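Local coordinates for protein ketosynthase (PDB 6KXD) that probably catalyses the condensation of an acyl chain with malonyl-ACP, with loss of carbon dioxide, to extend a polyketide chain in ishigamide biosynthesis, at residues A[58-69]-A[77-88]; A[103-114]-A[188-199]. One frame throughout, in Å; residues are numbered along the deposited sequence.

Interaction 1: A[58-69]-A[77-88]; sequences VPDFEPGRWIHH and RAGQYAVAAARM
Arg87 NE reaches the backbone carbonyl of Trp66, with 3.0 Å between Arg87 NE and Trp66 O and an angle of 154° at the hydrogen. The oxygen lies close to the guanidinium plane. Two bends in the Arg87 chain, beyond a CG placed opposite the backbone N (chi1 170°), pass its aliphatic part, CG nearest, close by the carbonyl oxygen before the head turns to the acceptor. Its other two nitrogens form salt bridges with Glu97 and Glu155, which should fix the rotation of the group. His68 CD2 sits over one guanidinium face, the ring nearly at right angles to it.

Trp66 lies between two aliphatic groups. Arg65 CB rests on one face of the indole and the Met88 methyl on the other, with Met88 CE 3.5 Å from the centre of the Trp66 six-membered ring. The sulfur stands over the same face as CE, making a Met-aromatic contact. At the root of the indole, Trp66 CB packs on Ala84 CB at 3.5 Å, where the helix offers only a methyl and the chain can come close.

Phe61 receives the edge of Tyr81 on one face, a T-shaped pair with planes at 84°, while Pro63 N lies over the opposite face. Ala84 CB and Gln80 OE1 meet its rim. The Tyr81 hydroxyl takes a bond from Arg77 NH1 (2.9 Å from Tyr81 OH) and is also bonded to Glu233. Ile67 CG1 crosses Val83 CG1 at 3.8 Å. An irregular segment thus runs alongside helix 77-93, in its direction, in the N-terminal half of a thiolase-like ketosynthase fold.

Interaction 2: A[103-114]-A[188-199]; sequences RQAVITVGTTDG and EVDIALCGGADA
The Arg103 guanidinium lays one face over Ile191, whose CD1 sits toward the rim and whose CB is 3.8 Å from Arg103 NH2; Asp190 O lies near its plane, at the edge. Glu241 supplies the salt bridge for Arg103 NH2. Pointing away from Arg103, Gln104 crosses Val189, NE2 3.6 Å from Val189 CG1.

Strands 105-110 and 191-198 then run parallel, joined by alternating backbone bonds such as Leu193 N to Val106 O (2.8 Å) and Thr108 N to Leu193 O (2.8 Å). They are neighbours in the central mixed sheet of the thiolase-like fold, with strand 161-166 on the other side of 105-110. Ile107 and Leu193 lie alongside each other on one face of the sheet; on the other, Thr108 CG2 meets Cys194 SG at 3.5 Å. Gly110 and Gly196 let the chains close to 4.0 Å between their CA atoms.

Farther along, Thr111 OG1 donates to Ala197 O at 2.8 Å and accepts from Gly114 N, an ST motif. Asp198 OD2 takes Thr112 N at 2.7 Å, nearly along its C-O axis, and Asp113 N through its syn lone pair; Gly339 N is another donor. Asp113 pairs with Lys203, which probably eases its proximity to the Asp198 carboxylate.

How the interactions relate
Helix 77-93 joins the two contacts: one flank carries the irregular segment 58-69 of interaction 1, while Ala78 and Tyr81 pack on Ala197, Asp198 and Ala199 of interaction 2. Tyr81 CD2 comes within 3.4 Å of Asp198 O, and Ala199 CB also rests on Arg77. Interaction 2 is buried, its centre about 11 Å from the centre of the chain, against about 16 Å for interaction 1, and depends on backbone bonding between strands, with side-chain acceptors at its far end. Interaction 1 is only partly buried and relies on aromatic and aliphatic side chains, with a single cross-segment hydrogen bond, from Arg87. Helix 147-156 touches both, meeting Val83 in the first and Ile107 and Val109 in the second.

Interaction 1: A[58-69]-A[77-88]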
loop_
_atom_site.group_PDB
_atom_site.type_symbol
_atom_site.label_atom_id
_atom_site.label_comp_id
_atom_site.label_asym_id
_atom_site.label_seq_id
_atom_site.Cartn_x
_atom_site.Cartn_y
_atom_site.Cartn_z
ATOM N N VAL A 58 17.801 5.375 12.515
ATOM C CA VAL A 58 17.534 6.595 13.199
ATOM C C VAL A 58 18.178 6.425 14.572
ATOM O O VAL A 58 17.896 5.472 15.307
ATOM C CB VAL A 58 16.033 6.928 13.288
ATOM C CG1 VAL A 58 15.757 8.064 14.262
ATOM C CG2 VAL A 58 15.473 7.287 11.920
ATOM N N PRO A 59 19.126 7.304 14.924
ATOM C CA PRO A 59 19.991 7.048 16.082
ATOM C C PRO A 59 19.315 7.208 17.458
ATOM O O PRO A 59 19.473 6.320 18.322
ATOM C CB PRO A 59 21.113 8.078 15.842
ATOM C CG PRO A 59 20.444 9.216 15.160
ATOM C CD PRO A 59 19.444 8.559 14.228
ATOM N N ASP A 60 18.556 8.296 17.640
ATOM C CA ASP A 60 18.176 8.732 18.978
ATOM C C ASP A 60 16.712 9.186 18.994
ATOM O O ASP A 60 16.387 10.279 19.460
ATOM C CB ASP A 60 19.127 9.823 19.486
ATOM C CG ASP A 60 20.450 9.293 20.029
ATOM O OD1 ASP A 60 20.436 8.238 20.709
ATOM O OD2 ASP A 60 21.488 9.933 19.763
ATOM N N PHE A 61 15.831 8.278 18.570
ATOM C CA PHE A 61 14.423 8.532 18.463
ATOM C C PHE A 61 13.769 8.599 19.850
ATOM O O PHE A 61 13.847 7.661 20.625
ATOM C CB PHE A 61 13.772 7.409 17.652
ATOM C CG PHE A 61 12.279 7.518 17.543
ATOM C CD1 PHE A 61 11.703 8.652 16.998
ATOM C CD2 PHE A 61 11.469 6.454 17.904
ATOM C CE1 PHE A 61 10.325 8.750 16.873
ATOM C CE2 PHE A 61 10.095 6.562 17.784
ATOM C CZ PHE A 61 9.537 7.699 17.256
ATOM N N GLU A 62 13.067 9.703 20.116
ATOM C CA GLU A 62 12.338 9.882 21.381
ATOM C C GLU A 62 10.861 10.075 21.067
ATOM O O GLU A 62 10.435 11.189 20.735
ATOM C CB GLU A 62 12.897 11.082 22.147
ATOM C CG GLU A 62 14.222 10.784 22.826
ATOM C CD GLU A 62 14.887 12.017 23.420
ATOM O OE1 GLU A 62 16.021 11.879 23.923
ATOM O OE2 GLU A 62 14.269 13.113 23.367
ATOM N N PRO A 63 10.071 8.992 21.151
ATOM C CA PRO A 63 8.681 9.033 20.714
ATOM C C PRO A 63 7.881 10.080 21.500
ATOM O O PRO A 63 7.047 10.755 20.922
ATOM C CB PRO A 63 8.175 7.593 20.892
ATOM C CG PRO A 63 9.226 6.850 21.692
ATOM C CD PRO A 63 10.489 7.668 21.626
ATOM N N GLY A 64 8.233 10.269 22.779
ATOM C CA GLY A 64 7.574 11.199 23.665
ATOM C C GLY A 64 7.597 12.630 23.157
ATOM O O GLY A 64 6.759 13.447 23.540
ATOM N N ARG A 65 8.573 12.986 22.327
ATOM C CA ARG A 65 8.580 14.335 21.769
ATOM C C ARG A 65 7.328 14.557 20.908
ATOM O O ARG A 65 6.857 15.678 20.796
ATOM C CB ARG A 65 9.867 14.607 20.981
ATOM C CG ARG A 65 11.052 15.025 21.842
ATOM C CD ARG A 65 12.283 15.501 21.075
ATOM N NE ARG A 65 12.102 16.608 20.127
ATOM C CZ ARG A 65 11.642 17.838 20.408
ATOM N NH1 ARG A 65 10.755 18.039 21.368
ATOM N NH2 ARG A 65 12.063 18.874 19.699
ATOM N N TRP A 66 6.772 13.483 20.328
ATOM C CA TRP A 66 5.845 13.594 19.203
ATOM C C TRP A 66 4.493 12.946 19.497
ATOM O O TRP A 66 3.443 13.419 18.998
ATOM C CB TRP A 66 6.483 12.924 17.987
ATOM C CG TRP A 66 7.961 13.167 17.902
ATOM C CD1 TRP A 66 8.976 12.289 18.160
ATOM C CD2 TRP A 66 8.580 14.402 17.537
ATOM N NE1 TRP A 66 10.192 12.881 17.950
ATOM C CE2 TRP A 66 9.979 14.188 17.597
ATOM C CE3 TRP A 66 8.088 15.660 17.177
ATOM C CZ2 TRP A 66 10.886 15.194 17.281
ATOM C CZ3 TRP A 66 8.989 16.661 16.894
ATOM C CH2 TRP A 66 10.365 16.427 16.948
ATOM N N ILE A 67 4.546 11.833 20.231
ATOM C CA ILE A 67 3.420 10.947 20.400
ATOM C C ILE A 67 2.838 11.163 21.792
ATOM O O ILE A 67 3.543 11.030 22.797
ATOM C CB ILE A 67 3.811 9.486 20.176
ATOM C CG1 ILE A 67 4.428 9.324 18.786
ATOM C CG2 ILE A 67 2.610 8.578 20.342
ATOM C CD1 ILE A 67 4.981 7.963 18.535
ATOM N N HIS A 68 1.548 11.500 21.799
ATOM C CA HIS A 68 0.874 11.952 23.022
ATOM C C HIS A 68 -0.278 11.037 23.409
ATOM O O HIS A 68 -0.561 10.868 24.637
ATOM C CB HIS A 68 0.385 13.388 22.822
ATOM C CG HIS A 68 1.485 14.377 22.730
ATOM N ND1 HIS A 68 2.105 14.891 23.858
ATOM C CD2 HIS A 68 2.051 14.977 21.665
ATOM C CE1 HIS A 68 3.043 15.728 23.483
ATOM N NE2 HIS A 68 3.029 15.794 22.148
ATOM N N HIS A 69 -0.994 10.508 22.399
ATOM C CA HIS A 69 -2.296 9.927 22.586
ATOM C C HIS A 69 -2.268 8.424 22.419
ATOM O O HIS A 69 -2.940 7.764 23.094
ATOM C CB HIS A 69 -3.322 10.509 21.615
ATOM C CG HIS A 69 -3.550 11.942 21.866
ATOM N ND1 HIS A 69 -3.541 12.895 20.865
ATOM C CD2 HIS A 69 -3.777 12.585 23.029
ATOM C CE1 HIS A 69 -3.783 14.068 21.405
ATOM N NE2 HIS A 69 -3.901 13.908 22.731
ATOM N N ARG A 77 8.043 0.176 15.584
ATOM C CA ARG A 77 8.882 1.283 15.302
ATOM C C ARG A 77 8.412 2.048 14.057
ATOM O O ARG A 77 8.485 3.263 13.997
ATOM C CB ARG A 77 10.322 0.767 15.194
ATOM C CG ARG A 77 11.359 1.874 15.164
ATOM C CD ARG A 77 11.382 2.735 16.424
ATOM N NE ARG A 77 12.269 2.187 17.445
ATOM C CZ ARG A 77 13.491 2.629 17.740
ATOM N NH1 ARG A 77 14.051 3.615 17.058
ATOM N NH2 ARG A 77 14.149 2.070 18.741
ATOM N N ALA A 78 8.001 1.337 12.997
ATOM C CA ALA A 78 7.677 2.054 11.796
ATOM C C ALA A 78 6.480 2.983 12.063
ATOM O O ALA A 78 6.454 4.116 11.576
ATOM C CB ALA A 78 7.379 1.104 10.677
ATOM N N GLY A 79 5.501 2.452 12.788
ATOM C CA GLY A 79 4.287 3.202 13.163
ATOM C C GLY A 79 4.651 4.401 14.010
ATOM O O GLY A 79 4.180 5.484 13.799
ATOM N N GLN A 80 5.585 4.208 14.940
ATOM C CA GLN A 80 6.022 5.326 15.741
ATOM C C GLN A 80 6.658 6.384 14.853
ATOM O O GLN A 80 6.356 7.553 14.969
ATOM C CB GLN A 80 6.927 4.889 16.894
ATOM C CG GLN A 80 6.226 3.955 17.846
ATOM C CD GLN A 80 7.183 3.438 18.891
ATOM O OE1 GLN A 80 8.261 3.989 19.085
ATOM N NE2 GLN A 80 6.753 2.429 19.601
ATOM N N TYR A 81 7.510 5.978 13.904
ATOM C CA TYR A 81 8.084 6.968 13.068
ATOM C C TYR A 81 7.027 7.717 12.265
ATOM O O TYR A 81 7.125 8.960 12.067
ATOM C CB TYR A 81 9.071 6.349 12.088
ATOM C CG TYR A 81 10.318 5.753 12.674
ATOM C CD1 TYR A 81 10.798 6.118 13.922
ATOM C CD2 TYR A 81 11.092 4.875 11.929
ATOM C CE1 TYR A 81 11.961 5.567 14.429
ATOM C CE2 TYR A 81 12.271 4.340 12.420
ATOM C CZ TYR A 81 12.719 4.709 13.674
ATOM O OH TYR A 81 13.856 4.204 14.226
ATOM N N ALA A 82 6.012 6.977 11.799
ATOM C CA ALA A 82 5.013 7.547 10.943
ATOM C C ALA A 82 4.266 8.651 11.712
ATOM O O ALA A 82 4.077 9.785 11.222
ATOM C CB ALA A 82 4.062 6.478 10.511
ATOM N N VAL A 83 3.898 8.278 12.934
ATOM C CA VAL A 83 3.085 9.153 13.805
ATOM C C VAL A 83 3.926 10.387 14.168
ATOM O O VAL A 83 3.436 11.521 14.072
ATOM C CB VAL A 83 2.591 8.394 15.053
ATOM C CG1 VAL A 83 1.885 9.325 16.029
ATOM C CG2 VAL A 83 1.647 7.255 14.722
ATOM N N ALA A 84 5.191 10.175 14.565
ATOM C CA ALA A 84 6.078 11.299 14.887
ATOM C C ALA A 84 6.221 12.255 13.692
ATOM O O ALA A 84 6.062 13.448 13.849
ATOM C CB ALA A 84 7.399 10.776 15.406
ATOM N N ALA A 85 6.521 11.745 12.477
ATOM C CA ALA A 85 6.657 12.574 11.348
ATOM C C ALA A 85 5.337 13.283 11.028
ATOM O O ALA A 85 5.353 14.424 10.539
ATOM C CB ALA A 85 7.143 11.773 10.155
ATOM N N ALA A 86 4.209 12.596 11.219
ATOM C CA ALA A 86 2.931 13.190 10.958
ATOM C C ALA A 86 2.721 14.389 11.896
ATOM O O ALA A 86 2.309 15.443 11.424
ATOM C CB ALA A 86 1.834 12.185 11.143
ATOM N N ARG A 87 2.979 14.177 13.188
ATOM C CA ARG A 87 2.912 15.265 14.212
ATOM C C ARG A 87 3.752 16.432 13.695
ATOM O O ARG A 87 3.258 17.508 13.499
ATOM C CB ARG A 87 3.322 14.717 15.581
ATOM C CG ARG A 87 3.535 15.773 16.659
ATOM C CD ARG A 87 2.230 16.350 17.141
ATOM N NE ARG A 87 1.439 15.380 17.897
ATOM C CZ ARG A 87 0.160 15.575 18.187
ATOM N NH1 ARG A 87 -0.416 16.715 17.844
ATOM N NH2 ARG A 87 -0.553 14.625 18.759
ATOM N N MET A 88 5.031 16.170 13.424
ATOM C CA MET A 88 5.933 17.189 12.952
ATOM C C MET A 88 5.376 17.897 11.725
ATOM O O MET A 88 5.505 19.086 11.586
ATOM C CB MET A 88 7.286 16.599 12.566
ATOM C CG MET A 88 8.073 16.174 13.733
ATOM S SD MET A 88 9.677 15.585 13.135
ATOM C CE MET A 88 9.685 14.053 14.042
#

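Interaction 2: A[103-114]-A[188-199]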
loop_
_atom_site.group_PDB
_atom_site.type_symbol
_atom_site.label_atom_id
_atom_site.label_comp_id
_atom_site.label_asym_id
_atom_site.label_seq_id
_atom_site.Cartn_x
_atom_site.Cartn_y
_atom_site.Cartn_z
ATOM N N ARG A 103 -11.664 18.316 9.340
ATOM C CA ARG A 103 -11.422 18.146 7.928
ATOM C C ARG A 103 -11.552 16.671 7.534
ATOM O O ARG A 103 -11.088 15.762 8.231
ATOM C CB ARG A 103 -10.061 18.740 7.554
ATOM C CG ARG A 103 -10.176 20.060 6.808
ATOM C CD ARG A 103 -9.160 21.095 7.242
ATOM N NE ARG A 103 -8.646 21.702 6.032
ATOM C CZ ARG A 103 -7.400 22.116 5.873
ATOM N NH1 ARG A 103 -6.711 22.548 6.914
ATOM N NH2 ARG A 103 -6.845 22.074 4.674
ATOM N N GLN A 104 -12.239 16.454 6.410
ATOM C CA GLN A 104 -12.160 15.181 5.737
ATOM C C GLN A 104 -10.765 15.135 5.110
ATOM O O GLN A 104 -10.329 16.077 4.476
ATOM C CB GLN A 104 -13.246 14.993 4.677
ATOM C CG GLN A 104 -13.228 13.576 4.119
ATOM C CD GLN A 104 -14.194 13.319 2.987
ATOM O OE1 GLN A 104 -15.220 13.988 2.862
ATOM N NE2 GLN A 104 -13.866 12.337 2.154
ATOM N N ALA A 105 -10.057 14.028 5.294
ATOM C CA ALA A 105 -8.660 14.021 4.903
ATOM C C ALA A 105 -8.302 12.628 4.441
ATOM O O ALA A 105 -8.980 11.628 4.788
ATOM C CB ALA A 105 -7.802 14.428 6.074
ATOM N N VAL A 106 -7.226 12.582 3.668
ATOM C CA VAL A 106 -6.639 11.355 3.331
ATOM C C VAL A 106 -5.316 11.282 4.108
ATOM O O VAL A 106 -4.575 12.244 4.133
ATOM C CB VAL A 106 -6.468 11.216 1.807
ATOM C CG1 VAL A 106 -5.479 10.120 1.438
ATOM C CG2 VAL A 106 -7.800 10.969 1.129
ATOM N N ILE A 107 -5.044 10.114 4.701
ATOM C CA ILE A 107 -3.769 9.809 5.317
ATOM C C ILE A 107 -3.252 8.558 4.629
ATOM O O ILE A 107 -3.865 7.536 4.724
ATOM C CB ILE A 107 -3.914 9.578 6.823
ATOM C CG1 ILE A 107 -4.446 10.816 7.539
ATOM C CG2 ILE A 107 -2.594 9.086 7.408
ATOM C CD1 ILE A 107 -4.692 10.578 9.012
ATOM N N THR A 108 -2.155 8.695 3.919
ATOM C CA THR A 108 -1.660 7.600 3.114
ATOM C C THR A 108 -0.156 7.531 3.354
ATOM O O THR A 108 0.558 8.515 3.117
ATOM C CB THR A 108 -2.153 7.746 1.674
ATOM O OG1 THR A 108 -1.575 6.708 0.884
ATOM C CG2 THR A 108 -1.822 9.094 1.098
ATOM N N VAL A 109 0.222 6.408 3.975
ATOM C CA VAL A 109 1.539 6.102 4.397
ATOM C C VAL A 109 2.005 4.904 3.582
ATOM O O VAL A 109 1.388 3.865 3.592
ATOM C CB VAL A 109 1.629 5.777 5.892
ATOM C CG1 VAL A 109 3.059 5.449 6.260
ATOM C CG2 VAL A 109 1.118 6.930 6.743
ATOM N N GLY A 110 3.147 5.075 2.948
ATOM C CA GLY A 110 3.784 4.007 2.225
ATOM C C GLY A 110 4.642 3.179 3.148
ATOM O O GLY A 110 5.183 3.693 4.108
ATOM N N THR A 111 4.820 1.898 2.835
ATOM C CA THR A 111 5.746 1.073 3.566
ATOM C C THR A 111 6.222 -0.099 2.718
ATOM O O THR A 111 5.493 -0.571 1.843
ATOM C CB THR A 111 5.147 0.531 4.869
ATOM O OG1 THR A 111 6.274 0.180 5.668
ATOM C CG2 THR A 111 4.282 -0.687 4.707
ATOM N N THR A 112 7.435 -0.582 3.030
ATOM C CA THR A 112 7.915 -1.822 2.402
ATOM C C THR A 112 7.653 -2.991 3.334
ATOM O O THR A 112 7.094 -3.983 2.949
ATOM C CB THR A 112 9.408 -1.707 2.057
ATOM O OG1 THR A 112 9.579 -0.633 1.119
ATOM C CG2 THR A 112 9.986 -3.006 1.546
ATOM N N ASP A 113 8.141 -2.837 4.585
ATOM C CA ASP A 113 8.289 -3.906 5.556
ATOM C C ASP A 113 7.382 -3.706 6.761
ATOM O O ASP A 113 7.044 -4.671 7.425
ATOM C CB ASP A 113 9.737 -4.031 6.026
ATOM C CG ASP A 113 10.642 -4.488 4.899
ATOM O OD1 ASP A 113 10.271 -5.495 4.247
ATOM O OD2 ASP A 113 11.642 -3.792 4.649
ATOM N N GLY A 114 6.858 -2.497 6.939
ATOM C CA GLY A 114 5.971 -2.300 8.082
ATOM C C GLY A 114 6.672 -2.729 9.358
ATOM O O GLY A 114 7.873 -2.431 9.525
ATOM N N GLU A 188 -12.626 16.052 -3.360
ATOM C CA GLU A 188 -13.303 15.356 -2.265
ATOM C C GLU A 188 -12.680 15.650 -0.896
ATOM O O GLU A 188 -13.346 15.492 0.123
ATOM C CB GLU A 188 -13.321 13.861 -2.560
ATOM C CG GLU A 188 -14.313 13.500 -3.646
ATOM C CD GLU A 188 -14.112 12.126 -4.250
ATOM O OE1 GLU A 188 -13.480 11.273 -3.600
ATOM O OE2 GLU A 188 -14.603 11.913 -5.385
ATOM N N VAL A 189 -11.402 16.045 -0.871
ATOM C CA VAL A 189 -10.736 16.427 0.328
ATOM C C VAL A 189 -9.839 17.596 -0.022
ATOM O O VAL A 189 -9.464 17.734 -1.167
ATOM C CB VAL A 189 -9.902 15.276 0.937
ATOM C CG1 VAL A 189 -10.791 14.101 1.329
ATOM C CG2 VAL A 189 -8.779 14.846 0.007
ATOM N N ASP A 190 -9.512 18.401 0.988
ATOM C CA ASP A 190 -8.699 19.569 0.824
ATOM C C ASP A 190 -7.345 19.340 1.485
ATOM O O ASP A 190 -6.459 20.190 1.419
ATOM C CB ASP A 190 -9.408 20.803 1.389
ATOM C CG ASP A 190 -10.390 21.404 0.402
ATOM O OD1 ASP A 190 -11.156 20.629 -0.207
ATOM O OD2 ASP A 190 -10.372 22.645 0.229
ATOM N N ILE A 191 -7.184 18.189 2.130
ATOM C CA ILE A 191 -5.970 17.927 2.861
ATOM C C ILE A 191 -5.641 16.435 2.819
ATOM O O ILE A 191 -6.518 15.576 2.866
ATOM C CB ILE A 191 -6.066 18.419 4.314
ATOM C CG1 ILE A 191 -4.708 18.353 5.010
ATOM C CG2 ILE A 191 -7.108 17.645 5.076
ATOM C CD1 ILE A 191 -4.669 19.130 6.290
ATOM N N ALA A 192 -4.346 16.169 2.722
ATOM C CA ALA A 192 -3.804 14.812 2.679
ATOM C C ALA A 192 -2.457 14.801 3.421
ATOM O O ALA A 192 -1.612 15.672 3.198
ATOM C CB ALA A 192 -3.643 14.425 1.244
ATOM N N LEU A 193 -2.310 13.884 4.368
ATOM C CA LEU A 193 -1.058 13.580 5.008
ATOM C C LEU A 193 -0.495 12.338 4.327
ATOM O O LEU A 193 -1.033 11.244 4.473
ATOM C CB LEU A 193 -1.258 13.315 6.504
ATOM C CG LEU A 193 -2.108 14.359 7.232
ATOM C CD1 LEU A 193 -2.170 14.066 8.730
ATOM C CD2 LEU A 193 -1.560 15.739 6.956
ATOM N N CYS A 194 0.590 12.535 3.595
ATOM C CA CYS A 194 1.100 11.528 2.739
ATOM C C CYS A 194 2.579 11.302 3.023
ATOM O O CYS A 194 3.313 12.224 3.220
ATOM C CB CYS A 194 0.993 11.973 1.304
ATOM S SG CYS A 194 -0.706 12.418 0.896
ATOM N N GLY A 195 3.007 10.056 2.960
ATOM C CA GLY A 195 4.422 9.800 2.974
ATOM C C GLY A 195 4.713 8.329 3.025
ATOM O O GLY A 195 4.115 7.503 2.332
ATOM N N GLY A 196 5.676 7.996 3.866
ATOM C CA GLY A 196 6.115 6.647 4.022
ATOM C C GLY A 196 6.950 6.516 5.262
ATOM O O GLY A 196 7.409 7.521 5.803
ATOM N N ALA A 197 7.051 5.283 5.710
ATOM C CA ALA A 197 7.643 4.929 6.976
ATOM C C ALA A 197 8.125 3.494 6.893
ATOM O O ALA A 197 7.438 2.655 6.326
ATOM C CB ALA A 197 6.619 5.027 8.073
ATOM N N ASP A 198 9.288 3.218 7.488
ATOM C CA ASP A 198 9.727 1.889 7.671
ATOM C C ASP A 198 10.735 1.842 8.820
ATOM O O ASP A 198 11.215 2.875 9.244
ATOM C CB ASP A 198 10.419 1.358 6.423
ATOM C CG ASP A 198 9.769 0.067 5.986
ATOM O OD1 ASP A 198 9.712 -0.896 6.824
ATOM O OD2 ASP A 198 9.263 0.095 4.868
ATOM N N ALA A 199 11.001 0.639 9.300
ATOM C CA ALA A 199 11.908 0.446 10.390
ATOM C C ALA A 199 12.898 -0.637 10.000
ATOM O O ALA A 199 12.515 -1.662 9.462
ATOM C CB ALA A 199 11.155 0.064 11.628
HETATM O O HOH W 1 12.698 -2.260 6.554
HETATM O O HOH W 2 10.243 -3.162 10.725
#